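Local coordinates for protein neutral ceramidase (Pseudomonas aeruginosa, PDB 2ZWS) that hydrolyses the N-acyl linkage of ceramides to sphingosine and free fatty acid, using a zinc ion, and also catalyses the reverse synthesis, at residues Val21-Thr33 / Thr96-Tyr108. Numbering follows the deposited sequence.
Sequences VGMMGYSSLEQKT and THTHSGPGGFSHY. With ZN (zinc ion), chain B; FMT (formic acid), chain D.
His99 meets Tyr26 and Gly25 beside the zinc site of neutral ceramidase, a worked example of how neighbouring contacts position a second-shell residue, here one that touches both the zinc-bound water and the zinc ligand His97. The methylene of His99 lies over one face of the phenol, a CH-pi contact with CB 3.8 Å from the centroid of the Tyr26 ring, while the two ring planes are inclined at 47°. CD2 of His99 comes within 3.5 Å of CA of Gly25, whose lack of a side chain lets the ring approach this closely. With CG anti to its own carbonyl carbon (chi1 -72°), the His99 ring reaches back toward His97: ND1 donates to the carbonyl O of His97 at 2.7 Å, a bent bond of 130° but close to the ring plane. At the far edge NE2 is hydrogen-bonded to a water 2.7 Å away, and that water is a ligand of the zinc ion, which also binds His97, His204, Glu411 and Tyr448.

Next to this cluster the backbones of 22-24 and 101-102 run antiparallel as a short two-stranded ladder. Met24 N donates to Gly101 O almost in line with the carbonyl, and Gly103 N to Gly22 O; Val21 and Thr33 pack on Pro102 at this end. Two waters stitch the remainder: one accepts from Gly101 N and lies within hydrogen-bonding distance of Met24 O and Thr98 O, the other joins Tyr26 N, Gln31 OE1 and His99 O. Tyr26 OH, bonded to Met208 O, holds the far end of the phenol. Further along, Ser106, inferred to bind substrate, donates to a bound formic acid molecule, probably from the crystallisation liquor. Engagement of ND1 by His97 O fixes the rotation of the His99 ring and turns NE2 to the zinc-bound water, consistent with a role in placing it.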
loop_
_atom_site.group_PDB
_atom_site.type_symbol
_atom_site.label_atom_id
_atom_site.label_comp_id
_atom_site.label_asym_id
_atom_site.label_seq_id
_atom_site.Cartn_x
_atom_site.Cartn_y
_atom_site.Cartn_z
ATOM N N VAL A 21 15.904 6.417 5.521
ATOM C CA VAL A 21 15.685 5.744 4.250
ATOM C C VAL A 21 14.744 6.607 3.397
ATOM O O VAL A 21 13.688 7.051 3.878
ATOM C CB VAL A 21 15.077 4.317 4.426
ATOM C CG1 VAL A 21 14.833 3.653 3.061
ATOM C CG2 VAL A 21 16.023 3.440 5.212
ATOM N N GLY A 22 15.106 6.825 2.130
ATOM C CA GLY A 22 14.217 7.522 1.201
ATOM C C GLY A 22 12.835 6.880 1.162
ATOM O O GLY A 22 12.704 5.642 1.119
ATOM N N MET A 23 11.814 7.726 1.158
ATOM C CA MET A 23 10.430 7.260 1.094
ATOM C C MET A 23 9.971 6.946 -0.330
ATOM O O MET A 23 10.486 7.551 -1.310
ATOM C CB MET A 23 9.546 8.291 1.814
ATOM C CG MET A 23 9.885 8.223 3.317
ATOM S SD MET A 23 9.398 9.633 4.321
ATOM C CE MET A 23 7.649 9.350 4.499
ATOM N N MET A 24 9.010 6.024 -0.446
ATOM C CA MET A 24 8.573 5.518 -1.743
ATOM C C MET A 24 7.307 6.226 -2.238
ATOM O O MET A 24 6.269 6.202 -1.564
ATOM C CB MET A 24 8.282 4.004 -1.670
ATOM C CG MET A 24 7.941 3.359 -3.035
ATOM S SD MET A 24 9.351 3.478 -4.145
ATOM C CE MET A 24 8.578 3.803 -5.747
ATOM N N GLY A 25 7.394 6.828 -3.426
ATOM C CA GLY A 25 6.223 7.423 -4.064
ATOM C C GLY A 25 6.509 8.791 -4.664
ATOM O O GLY A 25 6.066 9.089 -5.779
ATOM N N TYR A 26 7.212 9.631 -3.917
ATOM C CA TYR A 26 7.476 11.010 -4.369
ATOM C C TYR A 26 8.812 11.220 -5.130
ATOM O O TYR A 26 9.099 12.328 -5.601
ATOM C CB TYR A 26 7.339 12.000 -3.203
ATOM C CG TYR A 26 5.915 12.134 -2.681
ATOM C CD1 TYR A 26 5.626 11.959 -1.325
ATOM C CD2 TYR A 26 4.850 12.468 -3.554
ATOM C CE1 TYR A 26 4.305 12.092 -0.827
ATOM C CE2 TYR A 26 3.528 12.599 -3.058
ATOM C CZ TYR A 26 3.272 12.402 -1.708
ATOM O OH TYR A 26 1.971 12.523 -1.246
ATOM N N SER A 27 9.619 10.167 -5.245
ATOM C CA SER A 27 10.867 10.198 -6.012
ATOM C C SER A 27 11.808 11.299 -5.552
ATOM O O SER A 27 12.527 11.906 -6.363
ATOM C CB SER A 27 10.552 10.348 -7.495
ATOM O OG SER A 27 9.612 9.362 -7.864
ATOM N N SER A 28 11.835 11.531 -4.246
ATOM C CA SER A 28 12.648 12.604 -3.698
ATOM C C SER A 28 13.887 12.088 -2.985
ATOM O O SER A 28 13.791 11.220 -2.130
ATOM C CB SER A 28 11.826 13.472 -2.750
ATOM O OG SER A 28 12.643 14.467 -2.167
ATOM N N LEU A 29 15.047 12.650 -3.321
ATOM C CA LEU A 29 16.271 12.387 -2.554
ATOM C C LEU A 29 16.347 13.086 -1.182
ATOM O O LEU A 29 17.275 12.830 -0.407
ATOM C CB LEU A 29 17.508 12.797 -3.368
ATOM C CG LEU A 29 17.830 12.025 -4.641
ATOM C CD1 LEU A 29 18.858 12.823 -5.399
ATOM C CD2 LEU A 29 18.366 10.630 -4.316
ATOM N N GLU A 30 15.389 13.980 -0.947
ATOM C CA GLU A 30 15.291 14.755 0.281
ATOM C C GLU A 30 14.003 14.464 1.056
ATOM O O GLU A 30 13.452 15.341 1.722
ATOM C CB GLU A 30 15.405 16.253 -0.025
ATOM C CG GLU A 30 16.803 16.720 -0.421
ATOM C CD GLU A 30 16.847 18.192 -0.833
ATOM O OE1 GLU A 30 17.786 18.571 -1.565
ATOM O OE2 GLU A 30 15.949 18.968 -0.440
ATOM N N GLN A 31 13.528 13.225 0.959
ATOM C CA GLN A 31 12.419 12.774 1.783
ATOM C C GLN A 31 12.767 11.461 2.440
ATOM O O GLN A 31 12.294 10.392 2.029
ATOM C CB GLN A 31 11.139 12.636 0.962
ATOM C CG GLN A 31 9.915 12.527 1.854
ATOM C CD GLN A 31 8.712 11.933 1.161
ATOM O OE1 GLN A 31 8.778 11.441 0.024
ATOM N NE2 GLN A 31 7.584 11.953 1.868
ATOM N N LYS A 32 13.596 11.548 3.471
ATOM C CA LYS A 32 13.954 10.360 4.252
ATOM C C LYS A 32 13.084 10.177 5.486
ATOM O O LYS A 32 12.647 11.162 6.086
ATOM C CB LYS A 32 15.431 10.392 4.621
ATOM C CG LYS A 32 16.335 10.336 3.383
ATOM C CD LYS A 32 17.710 9.805 3.733
ATOM C CE LYS A 32 18.655 10.011 2.607
ATOM N NZ LYS A 32 19.998 9.483 3.014
ATOM N N THR A 33 12.827 8.920 5.856
ATOM C CA THR A 33 12.051 8.683 7.076
ATOM C C THR A 33 12.723 9.339 8.277
ATOM O O THR A 33 13.963 9.440 8.360
ATOM C CB THR A 33 11.804 7.178 7.367
ATOM O OG1 THR A 33 13.079 6.509 7.388
ATOM C CG2 THR A 33 10.962 6.549 6.232
ATOM N N THR A 96 -2.163 -0.157 -1.013
ATOM C CA THR A 96 -3.009 1.026 -0.861
ATOM C C THR A 96 -2.435 2.247 -1.617
ATOM O O THR A 96 -3.148 3.257 -1.808
ATOM C CB THR A 96 -3.072 1.476 0.608
ATOM O OG1 THR A 96 -1.731 1.781 1.046
ATOM C CG2 THR A 96 -3.765 0.442 1.492
ATOM N N HIS A 97 -1.147 2.181 -1.974
ATOM C CA HIS A 97 -0.458 3.288 -2.680
ATOM C C HIS A 97 -0.201 4.487 -1.774
ATOM O O HIS A 97 -0.137 5.635 -2.223
ATOM C CB HIS A 97 -1.205 3.680 -3.945
ATOM C CG HIS A 97 -0.383 4.415 -4.948
ATOM N ND1 HIS A 97 0.925 4.087 -5.236
ATOM C CD2 HIS A 97 -0.742 5.385 -5.835
ATOM C CE1 HIS A 97 1.355 4.876 -6.218
ATOM N NE2 HIS A 97 0.361 5.662 -6.607
ATOM N N THR A 98 -0.030 4.233 -0.479
ATOM C CA THR A 98 0.507 5.286 0.396
ATOM C C THR A 98 1.875 5.740 -0.099
ATOM O O THR A 98 2.694 4.899 -0.514
ATOM C CB THR A 98 0.609 4.839 1.880
ATOM O OG1 THR A 98 1.279 5.845 2.645
ATOM C CG2 THR A 98 1.355 3.515 2.037
ATOM N N HIS A 99 2.146 7.042 0.010
ATOM C CA HIS A 99 3.436 7.580 -0.406
ATOM C C HIS A 99 4.315 7.908 0.799
ATOM O O HIS A 99 5.305 8.622 0.649
ATOM C CB HIS A 99 3.209 8.815 -1.279
ATOM C CG HIS A 99 2.681 8.497 -2.641
ATOM N ND1 HIS A 99 1.588 7.683 -2.849
ATOM C CD2 HIS A 99 3.087 8.897 -3.865
ATOM C CE1 HIS A 99 1.345 7.599 -4.148
ATOM N NE2 HIS A 99 2.263 8.298 -4.783
ATOM N N SER A 100 3.982 7.347 1.961
ATOM C CA SER A 100 4.679 7.691 3.196
ATOM C C SER A 100 5.310 6.513 3.887
ATOM O O SER A 100 5.399 6.510 5.119
ATOM C CB SER A 100 3.719 8.372 4.169
ATOM O OG SER A 100 3.263 9.604 3.602
ATOM N N GLY A 101 5.754 5.523 3.103
ATOM C CA GLY A 101 6.574 4.429 3.676
ATOM C C GLY A 101 8.001 4.461 3.150
ATOM O O GLY A 101 8.270 5.061 2.112
ATOM N N PRO A 102 8.923 3.805 3.870
ATOM C CA PRO A 102 10.310 3.654 3.404
ATOM C C PRO A 102 10.371 2.864 2.098
ATOM O O PRO A 102 9.660 1.867 1.943
ATOM C CB PRO A 102 10.987 2.894 4.561
ATOM C CG PRO A 102 9.880 2.181 5.259
ATOM C CD PRO A 102 8.679 3.104 5.149
ATOM N N GLY A 103 11.219 3.302 1.174
ATOM C CA GLY A 103 11.381 2.626 -0.122
ATOM C C GLY A 103 12.502 1.608 -0.152
ATOM O O GLY A 103 13.067 1.234 0.900
ATOM N N GLY A 104 12.823 1.154 -1.361
ATOM C CA GLY A 104 13.946 0.235 -1.566
ATOM C C GLY A 104 13.563 -1.229 -1.583
ATOM O O GLY A 104 14.399 -2.104 -1.322
ATOM N N PHE A 105 12.301 -1.523 -1.870
ATOM C CA PHE A 105 11.852 -2.896 -1.840
ATOM C C PHE A 105 11.421 -3.473 -3.192
ATOM O O PHE A 105 10.766 -4.533 -3.264
ATOM C CB PHE A 105 10.822 -3.126 -0.720
ATOM C CG PHE A 105 9.588 -2.255 -0.817
ATOM C CD1 PHE A 105 9.591 -0.956 -0.318
ATOM C CD2 PHE A 105 8.412 -2.755 -1.379
ATOM C CE1 PHE A 105 8.433 -0.153 -0.393
ATOM C CE2 PHE A 105 7.247 -1.977 -1.448
ATOM C CZ PHE A 105 7.257 -0.682 -0.970
ATOM N N SER A 106 11.826 -2.782 -4.262
ATOM C CA SER A 106 11.769 -3.329 -5.618
ATOM C C SER A 106 13.105 -3.950 -5.953
ATOM O O SER A 106 14.108 -3.621 -5.315
ATOM C CB SER A 106 11.499 -2.204 -6.637
ATOM O OG SER A 106 11.362 -2.716 -7.962
ATOM N N HIS A 107 13.122 -4.788 -6.980
ATOM C CA HIS A 107 14.396 -5.192 -7.572
ATOM C C HIS A 107 14.695 -4.489 -8.900
ATOM O O HIS A 107 15.760 -4.700 -9.473
ATOM C CB HIS A 107 14.462 -6.706 -7.757
ATOM C CG HIS A 107 14.751 -7.448 -6.476
ATOM N ND1 HIS A 107 14.755 -8.823 -6.380
ATOM C CD2 HIS A 107 15.037 -6.986 -5.237
ATOM C CE1 HIS A 107 15.021 -9.175 -5.133
ATOM N NE2 HIS A 107 15.221 -8.079 -4.420
ATOM N N TYR A 108 13.766 -3.638 -9.347
ATOM C CA TYR A 108 13.925 -2.834 -10.570
ATOM C C TYR A 108 14.426 -1.448 -10.265
ATOM O O TYR A 108 13.875 -0.729 -9.414
ATOM C CB TYR A 108 12.652 -2.807 -11.403
ATOM C CG TYR A 108 12.490 -4.109 -12.101
ATOM C CD1 TYR A 108 13.236 -4.406 -13.257
ATOM C CD2 TYR A 108 11.631 -5.091 -11.594
ATOM C CE1 TYR A 108 13.127 -5.622 -13.856
ATOM C CE2 TYR A 108 11.533 -6.327 -12.212
ATOM C CZ TYR A 108 12.267 -6.580 -13.350
ATOM O OH TYR A 108 12.214 -7.792 -13.989
HETATM ZN ZN ZN B . 0.464 6.919 -8.371
HETATM C C FMT D . 8.259 -4.115 -9.838
HETATM O O1 FMT D . 7.238 -4.831 -9.684
HETATM O O2 FMT D . 9.336 -4.294 -9.228
HETATM O O HOH W 1 5.309 4.639 0.356
HETATM O O HOH W 2 7.503 9.069 -1.051
HETATM O O HOH W 3 2.101 7.935 -7.498
#